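Side-chain contacts in N-acetylgalactosaminyltransferase 7 (PDB 6IWR), which belongs to a family of glycosyltransferases whose chain combines a GT-A-type glycosyltransferase domain with a ricin-type beta-trefoil lectin domain: residues 165-170 / 182-187; 238-243 / 248-253; 474-479 / 483-488. All blocks are in the same frame, centred on the assembly; numbering follows the deposited sequence.

Contact 1: residues 165-170 / 182-187; sequences RTVHSV and IVLIDD
Ile182 pushes its terminal methyl into the hollow between two valines one helical turn apart, Val167 and Val170. Its CD1 lies 3.7 Å from Val170 CG1 and 4.2 Å from Val167 CG1, reaching one branch of each valine. The probe is long because the side chain is drawn out at its end (chi2 173°), and an unbranched tip is slim enough to slip between two bulkier isopropyl groups. Val170 and Ile182 run past each other in opposite senses, flank to flank. The other branch of Val167 serves a second partner: CG2 meets Leu184 CD2 at 3.7 Å. The forked end of Val167 thus straddles the two residues of the strand that face the helix, one methyl for each. This is the packing of a helix on the parallel part of a mixed sheet, within the beta-alpha-beta unit 149-155, 160-173, 179-186 of the GT-A domain, and the helix runs nearly antiparallel to the strand (167°) with the segment axes 10.8 Å apart. Ile153 of strand 149-155 touches both Val167 and Leu184, and Val209 of strand 209-213 touches both Ile182 and Leu184, so neighbouring strands continue the same apolar floor. Compact valines, with two methyls on CB, offer a low knobbly surface on which the longer Ile182 and Leu184 fit; Val183 between them points to the far side and packs on Ala231.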
loop_
_atom_site.group_PDB
_atom_site.type_symbol
_atom_site.label_atom_id
_atom_site.label_comp_id
_atom_site.label_asym_id
_atom_site.label_seq_id
_atom_site.Cartn_x
_atom_site.Cartn_y
_atom_site.Cartn_z
ATOM N N ARG A 165 -20.305 -22.945 3.670
ATOM C CA ARG A 165 -20.617 -23.017 2.246
ATOM C C ARG A 165 -19.634 -23.926 1.523
ATOM O O ARG A 165 -20.017 -24.637 0.584
ATOM C CB ARG A 165 -20.644 -21.623 1.620
ATOM C CG ARG A 165 -21.043 -21.593 0.126
ATOM C CD ARG A 165 -21.745 -20.264 -0.296
ATOM N NE ARG A 165 -21.021 -19.108 0.222
ATOM C CZ ARG A 165 -21.500 -18.210 1.073
ATOM N NH1 ARG A 165 -20.700 -17.230 1.484
ATOM N NH2 ARG A 165 -22.759 -18.259 1.499
ATOM N N THR A 166 -18.364 -23.939 1.952
ATOM C CA THR A 166 -17.420 -24.905 1.399
ATOM C C THR A 166 -17.974 -26.315 1.544
ATOM O O THR A 166 -18.104 -27.066 0.567
ATOM C CB THR A 166 -16.081 -24.826 2.125
ATOM O OG1 THR A 166 -15.663 -23.466 2.269
ATOM C CG2 THR A 166 -15.022 -25.626 1.370
ATOM N N VAL A 167 -18.312 -26.668 2.790
ATOM C CA VAL A 167 -18.841 -27.983 3.114
ATOM C C VAL A 167 -20.146 -28.239 2.372
ATOM O O VAL A 167 -20.322 -29.288 1.735
ATOM C CB VAL A 167 -19.010 -28.117 4.642
ATOM C CG1 VAL A 167 -19.796 -29.385 4.989
ATOM C CG2 VAL A 167 -17.636 -28.142 5.332
ATOM N N HIS A 168 -21.101 -27.312 2.479
ATOM C CA HIS A 168 -22.351 -27.486 1.745
ATOM C C HIS A 168 -22.062 -27.751 0.274
ATOM O O HIS A 168 -22.595 -28.692 -0.326
ATOM C CB HIS A 168 -23.260 -26.254 1.900
ATOM C CG HIS A 168 -24.121 -26.281 3.128
ATOM N ND1 HIS A 168 -25.471 -26.563 3.092
ATOM C CD2 HIS A 168 -23.823 -26.052 4.430
ATOM C CE1 HIS A 168 -25.964 -26.511 4.317
ATOM N NE2 HIS A 168 -24.987 -26.197 5.149
ATOM N N SER A 169 -21.182 -26.946 -0.314
ATOM C CA SER A 169 -20.858 -27.109 -1.721
ATOM C C SER A 169 -20.319 -28.512 -2.001
ATOM O O SER A 169 -20.744 -29.162 -2.961
ATOM C CB SER A 169 -19.883 -26.003 -2.128
ATOM O OG SER A 169 -18.674 -26.489 -2.660
ATOM N N VAL A 170 -19.419 -29.015 -1.147
ATOM C CA VAL A 170 -18.860 -30.359 -1.337
ATOM C C VAL A 170 -19.951 -31.418 -1.229
ATOM O O VAL A 170 -20.038 -32.343 -2.057
ATOM C CB VAL A 170 -17.734 -30.624 -0.322
ATOM C CG1 VAL A 170 -17.358 -32.109 -0.341
ATOM C CG2 VAL A 170 -16.533 -29.737 -0.607
ATOM N N ILE A 182 -15.970 -35.837 5.563
ATOM C CA ILE A 182 -15.402 -34.505 5.458
ATOM C C ILE A 182 -14.799 -34.197 6.817
ATOM O O ILE A 182 -15.524 -34.060 7.810
ATOM C CB ILE A 182 -16.440 -33.446 5.060
ATOM C CG1 ILE A 182 -17.024 -33.753 3.663
ATOM C CG2 ILE A 182 -15.789 -32.062 5.111
ATOM C CD1 ILE A 182 -18.197 -32.837 3.235
ATOM N N VAL A 183 -13.477 -34.108 6.870
ATOM C CA VAL A 183 -12.746 -33.898 8.115
ATOM C C VAL A 183 -12.339 -32.432 8.192
ATOM O O VAL A 183 -11.509 -31.971 7.399
ATOM C CB VAL A 183 -11.515 -34.814 8.190
ATOM C CG1 VAL A 183 -10.592 -34.382 9.340
ATOM C CG2 VAL A 183 -11.937 -36.255 8.337
ATOM N N LEU A 184 -12.924 -31.690 9.128
ATOM C CA LEU A 184 -12.490 -30.321 9.375
ATOM C C LEU A 184 -11.417 -30.365 10.450
ATOM O O LEU A 184 -11.579 -31.056 11.461
ATOM C CB LEU A 184 -13.649 -29.422 9.807
ATOM C CG LEU A 184 -14.980 -29.489 9.049
ATOM C CD1 LEU A 184 -16.031 -28.669 9.793
ATOM C CD2 LEU A 184 -14.886 -29.047 7.569
ATOM N N ILE A 185 -10.307 -29.676 10.208
ATOM C CA ILE A 185 -9.203 -29.588 11.158
ATOM C C ILE A 185 -9.156 -28.163 11.683
ATOM O O ILE A 185 -8.764 -27.230 10.968
ATOM C CB ILE A 185 -7.855 -29.976 10.536
ATOM C CG1 ILE A 185 -7.889 -31.394 9.995
ATOM C CG2 ILE A 185 -6.762 -29.844 11.589
ATOM C CD1 ILE A 185 -7.860 -32.433 11.058
ATOM N N ASP A 186 -9.537 -28.005 12.943
ATOM C CA ASP A 186 -9.489 -26.720 13.629
ATOM C C ASP A 186 -8.072 -26.480 14.112
ATOM O O ASP A 186 -7.611 -27.162 15.033
ATOM C CB ASP A 186 -10.445 -26.734 14.813
ATOM C CG ASP A 186 -10.544 -25.400 15.479
ATOM O OD1 ASP A 186 -9.634 -24.559 15.283
ATOM O OD2 ASP A 186 -11.554 -25.194 16.181
ATOM N N ASP A 187 -7.375 -25.521 13.513
ATOM C CA ASP A 187 -6.017 -25.214 13.968
ATOM C C ASP A 187 -6.031 -24.114 15.030
ATOM O O ASP A 187 -5.471 -23.028 14.857
ATOM C CB ASP A 187 -5.129 -24.821 12.801
ATOM C CG ASP A 187 -3.664 -24.934 13.141
ATOM O OD1 ASP A 187 -3.327 -25.809 13.974
ATOM O OD2 ASP A 187 -2.865 -24.140 12.594
#

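Contact 2: residues 238-243 / 248-253; sequences IYLDAH and VNWYAP
Ile238 sets its two branches against two aromatic rings, those of Trp250 and Tyr251. Its CG2 comes up to the rim of the indole, lying in the ring plane 3.8 Å from Trp250 CZ3. The longer branch ends where it touches both rings, with CD1 3.8 Å from Tyr251 CE1 and 3.9 Å from Trp250 CZ3. Leu240, two residues on along strand 236-240, adds a looser touch, its CD2 lying 4.4 Å from Trp250 CH2. With CG between backbone N and carbonyl carbon (chi1 67°), the indole is carried over toward the strand and its six-membered ring leads. Tyr251 CB rests over one indole face, displaced toward the rim, while, with CG opposite the backbone N (chi1 -173°), the phenol comes round to Ile238. The contact ties the strand to the start of helix 251-260 in the GT-A domain. Beyond Leu240 the chain enters Asp241-Ala242-His243, the Asp-X-His sequence of this family, which in relatives lies at the metal site; the Leu240 side chain is about 11 Å from the bound manganese ion. Both aromatics carry their polar atoms away from Ile238: Trp250 NE1 bonds to Thr174 OG1, Tyr251 OH to Leu147 O and Ser149 OG. Tryptophan and tyrosine therefore do double work, presenting hydrocarbon to Ile238 and Leu240 while the N-H and hydroxyl of these buried residues find partners outside the two segments.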
loop_
_atom_site.group_PDB
_atom_site.type_symbol
_atom_site.label_atom_id
_atom_site.label_comp_id
_atom_site.label_asym_id
_atom_site.label_seq_id
_atom_site.Cartn_x
_atom_site.Cartn_y
_atom_site.Cartn_z
ATOM N N ILE A 238 -8.389 -35.307 -0.368
ATOM C CA ILE A 238 -8.603 -34.104 -1.160
ATOM C C ILE A 238 -8.534 -32.941 -0.190
ATOM O O ILE A 238 -9.415 -32.793 0.664
ATOM C CB ILE A 238 -9.941 -34.101 -1.911
ATOM C CG1 ILE A 238 -10.126 -35.382 -2.732
ATOM C CG2 ILE A 238 -10.024 -32.841 -2.828
ATOM C CD1 ILE A 238 -11.329 -35.346 -3.658
ATOM N N TYR A 239 -7.499 -32.116 -0.320
ATOM C CA TYR A 239 -7.386 -30.919 0.500
ATOM C C TYR A 239 -8.115 -29.748 -0.150
ATOM O O TYR A 239 -8.076 -29.575 -1.372
ATOM C CB TYR A 239 -5.910 -30.569 0.731
ATOM C CG TYR A 239 -5.229 -31.541 1.643
ATOM C CD1 TYR A 239 -5.236 -31.343 3.015
ATOM C CD2 TYR A 239 -4.600 -32.677 1.132
ATOM C CE1 TYR A 239 -4.627 -32.258 3.883
ATOM C CE2 TYR A 239 -3.991 -33.597 1.974
ATOM C CZ TYR A 239 -4.011 -33.387 3.358
ATOM O OH TYR A 239 -3.416 -34.296 4.222
ATOM N N LEU A 240 -8.761 -28.934 0.691
ATOM C CA LEU A 240 -9.569 -27.784 0.294
ATOM C C LEU A 240 -9.398 -26.661 1.309
ATOM O O LEU A 240 -9.498 -26.911 2.512
ATOM C CB LEU A 240 -11.055 -28.170 0.221
ATOM C CG LEU A 240 -11.760 -28.311 -1.132
ATOM C CD1 LEU A 240 -10.781 -28.614 -2.207
ATOM C CD2 LEU A 240 -12.813 -29.390 -1.062
ATOM N N ASP A 241 -9.160 -25.431 0.827
ATOM C CA ASP A 241 -9.174 -24.229 1.675
ATOM C C ASP A 241 -10.531 -24.142 2.388
ATOM O O ASP A 241 -11.527 -24.712 1.948
ATOM C CB ASP A 241 -8.927 -22.932 0.843
ATOM C CG ASP A 241 -7.497 -22.308 1.034
ATOM O OD1 ASP A 241 -6.561 -23.132 1.167
ATOM O OD2 ASP A 241 -7.308 -21.018 1.025
ATOM N N ALA A 242 -10.580 -23.413 3.501
ATOM C CA ALA A 242 -11.871 -23.279 4.169
ATOM C C ALA A 242 -12.770 -22.215 3.529
ATOM O O ALA A 242 -13.825 -21.889 4.082
ATOM C CB ALA A 242 -11.673 -22.989 5.655
ATOM N N HIS A 243 -12.397 -21.682 2.368
ATOM C CA HIS A 243 -13.181 -20.677 1.661
ATOM C C HIS A 243 -13.212 -21.044 0.172
ATOM O O HIS A 243 -12.719 -20.322 -0.695
ATOM C CB HIS A 243 -12.612 -19.272 1.906
ATOM C CG HIS A 243 -11.124 -19.250 2.113
ATOM N ND1 HIS A 243 -10.547 -19.092 3.353
ATOM C CD2 HIS A 243 -10.098 -19.410 1.237
ATOM C CE1 HIS A 243 -9.230 -19.143 3.229
ATOM N NE2 HIS A 243 -8.930 -19.334 1.954
ATOM N N VAL A 248 -19.357 -28.005 -10.652
ATOM C CA VAL A 248 -20.166 -29.215 -10.832
ATOM C C VAL A 248 -19.354 -30.247 -11.594
ATOM O O VAL A 248 -18.590 -29.921 -12.509
ATOM C CB VAL A 248 -21.536 -28.947 -11.514
ATOM C CG1 VAL A 248 -22.072 -27.553 -11.228
ATOM C CG2 VAL A 248 -21.550 -29.306 -12.998
ATOM N N ASN A 249 -19.532 -31.507 -11.199
ATOM C CA ASN A 249 -18.725 -32.627 -11.667
ATOM C C ASN A 249 -17.237 -32.325 -11.536
ATOM O O ASN A 249 -16.470 -32.439 -12.499
ATOM C CB ASN A 249 -19.073 -33.010 -13.102
ATOM C CG ASN A 249 -18.413 -34.288 -13.513
ATOM O OD1 ASN A 249 -18.074 -35.106 -12.662
ATOM N ND2 ASN A 249 -18.214 -34.476 -14.806
ATOM N N TRP A 250 -16.828 -31.940 -10.316
ATOM C CA TRP A 250 -15.415 -31.727 -10.018
ATOM C C TRP A 250 -14.718 -33.007 -9.636
ATOM O O TRP A 250 -13.485 -33.077 -9.725
ATOM C CB TRP A 250 -15.208 -30.739 -8.865
ATOM C CG TRP A 250 -15.699 -31.262 -7.542
ATOM C CD1 TRP A 250 -17.004 -31.457 -7.180
ATOM C CD2 TRP A 250 -14.905 -31.652 -6.398
ATOM N NE1 TRP A 250 -17.073 -31.924 -5.884
ATOM C CE2 TRP A 250 -15.809 -32.065 -5.385
ATOM C CE3 TRP A 250 -13.524 -31.676 -6.126
ATOM C CZ2 TRP A 250 -15.383 -32.510 -4.126
ATOM C CZ3 TRP A 250 -13.099 -32.126 -4.863
ATOM C CH2 TRP A 250 -14.033 -32.536 -3.884
ATOM N N TYR A 251 -15.478 -34.017 -9.226
ATOM C CA TYR A 251 -14.906 -35.160 -8.540
ATOM C C TYR A 251 -14.320 -36.178 -9.514
ATOM O O TYR A 251 -13.183 -36.634 -9.339
ATOM C CB TYR A 251 -15.961 -35.804 -7.646
ATOM C CG TYR A 251 -15.372 -36.886 -6.791
ATOM C CD1 TYR A 251 -14.816 -36.584 -5.559
ATOM C CD2 TYR A 251 -15.325 -38.222 -7.237
ATOM C CE1 TYR A 251 -14.240 -37.576 -4.772
ATOM C CE2 TYR A 251 -14.750 -39.217 -6.460
ATOM C CZ TYR A 251 -14.206 -38.882 -5.228
ATOM O OH TYR A 251 -13.635 -39.843 -4.434
ATOM N N ALA A 252 -15.078 -36.573 -10.527
ATOM C CA ALA A 252 -14.605 -37.632 -11.422
ATOM C C ALA A 252 -13.351 -37.216 -12.184
ATOM O O ALA A 252 -12.349 -37.946 -12.143
ATOM C CB ALA A 252 -15.739 -38.048 -12.367
ATOM N N PRO A 253 -13.330 -36.093 -12.882
ATOM C CA PRO A 253 -12.071 -35.622 -13.490
ATOM C C PRO A 253 -10.889 -35.614 -12.522
ATOM O O PRO A 253 -9.775 -35.991 -12.907
ATOM C CB PRO A 253 -12.416 -34.197 -13.961
ATOM C CG PRO A 253 -13.894 -33.991 -13.657
ATOM C CD PRO A 253 -14.348 -35.042 -12.732
#

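Contact 3: residues 474-479 / 483-488; sequences WGEIRG and AYCIDS
Ile477 and Ile486 make the tight side of this strand pair. Ile477 CG2 touches Ile486 CD1 at 3.6 Å, the two side chains crossing at a slant, and both also pack on Trp589 and Phe511. Two branched aliphatics suit this buried face. Between the backbones, Ile486 N gives a bond to Ile477 O (2.9 Å) and Gly479 N gives one to Tyr484 O (2.7 Å, 175°). They flank Arg478 and Cys485, a non-hydrogen-bonded antiparallel pair whose CA-H groups point at the same two oxygens. This single bridge joins two strands of the beta-trefoil lectin domain that otherwise pair elsewhere, 476-479 with 589-592 and 484-487 with 498-501. The strands diverge (139°), and past the bridge a water spans the widening gap, accepting from Ile477 N and donating to Ile486 O at 2.6 Å. Across the backbone from the isoleucines, strand 476-479 carries its own close salt bridge, while little crosses to 483-488. Arg478, bent at chi3 (-73°), which helps turn its guanidinium back, grips Glu476 side-on: NE meets OE1 at 2.6 Å, in the guanidinium plane but from above the carboxylate, while NH1 makes a longer, tilted bond to OE2 on its syn lone pair. Asn592 also bonds OE1, helping to fix the carboxylate. Cys485 SG, in the disulfide with Cys502, lies 3.5 Å from Glu476 OE2 and against Arg478 CB. At the exposed end Ala483 CA lies 3.7 Å from Arg478 NH2, which bonds to Thr482 O, and the ring of Tyr484 leads away to meet His573.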
loop_
_atom_site.group_PDB
_atom_site.type_symbol
_atom_site.label_atom_id
_atom_site.label_comp_id
_atom_site.label_asym_id
_atom_site.label_seq_id
_atom_site.Cartn_x
_atom_site.Cartn_y
_atom_site.Cartn_z
ATOM N N TRP A 474 26.723 -8.547 -1.581
ATOM C CA TRP A 474 25.367 -8.279 -1.125
ATOM C C TRP A 474 25.435 -7.736 0.294
ATOM O O TRP A 474 26.415 -7.945 1.013
ATOM C CB TRP A 474 24.482 -9.538 -1.185
ATOM C CG TRP A 474 24.959 -10.635 -0.278
ATOM C CD1 TRP A 474 25.913 -11.577 -0.548
ATOM C CD2 TRP A 474 24.524 -10.882 1.054
ATOM N NE1 TRP A 474 26.094 -12.403 0.531
ATOM C CE2 TRP A 474 25.254 -11.995 1.534
ATOM C CE3 TRP A 474 23.587 -10.271 1.896
ATOM C CZ2 TRP A 474 25.071 -12.512 2.822
ATOM C CZ3 TRP A 474 23.402 -10.791 3.178
ATOM C CH2 TRP A 474 24.138 -11.903 3.623
ATOM N N GLY A 475 24.381 -7.037 0.693
ATOM C CA GLY A 475 24.265 -6.576 2.061
ATOM C C GLY A 475 23.654 -5.191 2.169
ATOM O O GLY A 475 22.999 -4.711 1.229
ATOM N N GLU A 476 23.833 -4.559 3.330
ATOM C CA GLU A 476 23.588 -3.131 3.455
ATOM C C GLU A 476 24.571 -2.361 2.572
ATOM O O GLU A 476 25.695 -2.811 2.308
ATOM C CB GLU A 476 23.747 -2.692 4.912
ATOM C CG GLU A 476 25.195 -2.722 5.403
ATOM C CD GLU A 476 25.369 -2.287 6.847
ATOM O OE1 GLU A 476 26.533 -2.140 7.279
ATOM O OE2 GLU A 476 24.366 -2.071 7.554
ATOM N N ILE A 477 24.141 -1.198 2.109
ATOM C CA ILE A 477 25.025 -0.252 1.448
ATOM C C ILE A 477 25.177 0.921 2.405
ATOM O O ILE A 477 24.330 1.821 2.460
ATOM C CB ILE A 477 24.502 0.180 0.077
ATOM C CG1 ILE A 477 24.361 -1.050 -0.825
ATOM C CG2 ILE A 477 25.471 1.170 -0.555
ATOM C CD1 ILE A 477 23.773 -0.761 -2.215
ATOM N N ARG A 478 26.248 0.894 3.184
ATOM C CA ARG A 478 26.442 1.805 4.296
ATOM C C ARG A 478 27.442 2.881 3.913
ATOM O O ARG A 478 28.403 2.624 3.191
ATOM C CB ARG A 478 26.927 1.037 5.527
ATOM C CG ARG A 478 27.296 1.906 6.710
ATOM C CD ARG A 478 28.000 1.069 7.748
ATOM N NE ARG A 478 27.050 0.189 8.411
ATOM C CZ ARG A 478 26.481 0.427 9.593
ATOM N NH1 ARG A 478 25.613 -0.447 10.100
ATOM N NH2 ARG A 478 26.761 1.537 10.255
ATOM N N GLY A 479 27.208 4.096 4.400
ATOM C CA GLY A 479 28.161 5.175 4.166
ATOM C C GLY A 479 29.431 4.954 4.971
ATOM O O GLY A 479 29.384 4.759 6.194
ATOM N N ALA A 483 26.793 5.950 9.925
ATOM C CA ALA A 483 25.705 5.098 10.367
ATOM C C ALA A 483 24.488 5.288 9.467
ATOM O O ALA A 483 23.351 5.096 9.895
ATOM C CB ALA A 483 25.373 5.397 11.822
ATOM N N TYR A 484 24.717 5.704 8.224
ATOM C CA TYR A 484 23.650 5.900 7.264
ATOM C C TYR A 484 23.750 4.856 6.170
ATOM O O TYR A 484 24.848 4.487 5.751
ATOM C CB TYR A 484 23.697 7.297 6.674
ATOM C CG TYR A 484 23.361 8.367 7.677
ATOM C CD1 TYR A 484 22.051 8.515 8.165
ATOM C CD2 TYR A 484 24.336 9.252 8.131
ATOM C CE1 TYR A 484 21.720 9.529 9.091
ATOM C CE2 TYR A 484 24.019 10.264 9.054
ATOM C CZ TYR A 484 22.712 10.391 9.535
ATOM O OH TYR A 484 22.409 11.385 10.441
ATOM N N CYS A 485 22.594 4.362 5.747
ATOM C CA CYS A 485 22.463 3.278 4.787
ATOM C C CYS A 485 21.516 3.710 3.673
ATOM O O CYS A 485 20.555 4.455 3.902
ATOM C CB CYS A 485 21.916 1.997 5.450
ATOM S SG CYS A 485 23.156 0.983 6.291
ATOM N N ILE A 486 21.800 3.259 2.451
ATOM C CA ILE A 486 20.805 3.416 1.410
ATOM C C ILE A 486 19.641 2.538 1.802
ATOM O O ILE A 486 19.827 1.435 2.338
ATOM C CB ILE A 486 21.360 3.059 0.021
ATOM C CG1 ILE A 486 22.569 3.963 -0.315
ATOM C CG2 ILE A 486 20.251 3.191 -1.022
ATOM C CD1 ILE A 486 23.192 3.773 -1.692
ATOM N N ASP A 487 18.426 3.044 1.616
ATOM C CA ASP A 487 17.312 2.178 1.932
ATOM C C ASP A 487 16.087 2.558 1.119
ATOM O O ASP A 487 15.875 3.717 0.742
ATOM C CB ASP A 487 17.116 2.130 3.455
ATOM C CG ASP A 487 15.761 2.577 3.939
ATOM O OD1 ASP A 487 14.708 1.963 3.647
ATOM O OD2 ASP A 487 15.796 3.516 4.732
ATOM N N SER A 488 15.344 1.518 0.773
ATOM C CA SER A 488 14.364 1.595 -0.291
ATOM C C SER A 488 13.133 2.380 0.126
ATOM O O SER A 488 12.405 2.888 -0.731
ATOM C CB SER A 488 13.974 0.170 -0.677
ATOM O OG SER A 488 13.409 0.138 -1.965
HETATM O O HOH W 1 21.616 -0.304 3.092
#

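How the contacts relate
Contacts 1 and 2 both belong to the buried core of the GT-A domain and reach the same sheet, their centres 11 Å apart. They meet directly: Val170 CG2 packs on Leu240 CD2 at 3.8 Å, and Thr166 OG1 probably bonds to Ala242 O. The helix of contact 1 thus packs on the strand of contact 2. Contact 1 is purely aliphatic, whereas contact 2 sets aliphatic residues against aromatic rings. Contact 3 stands apart in the lectin domain, on the opposite side of the chain's centre, about 48 Å from either of the others between centres. It pairs strand with strand through backbone bonds and a water, with a salt bridge along one strand, and alone includes an exposed residue.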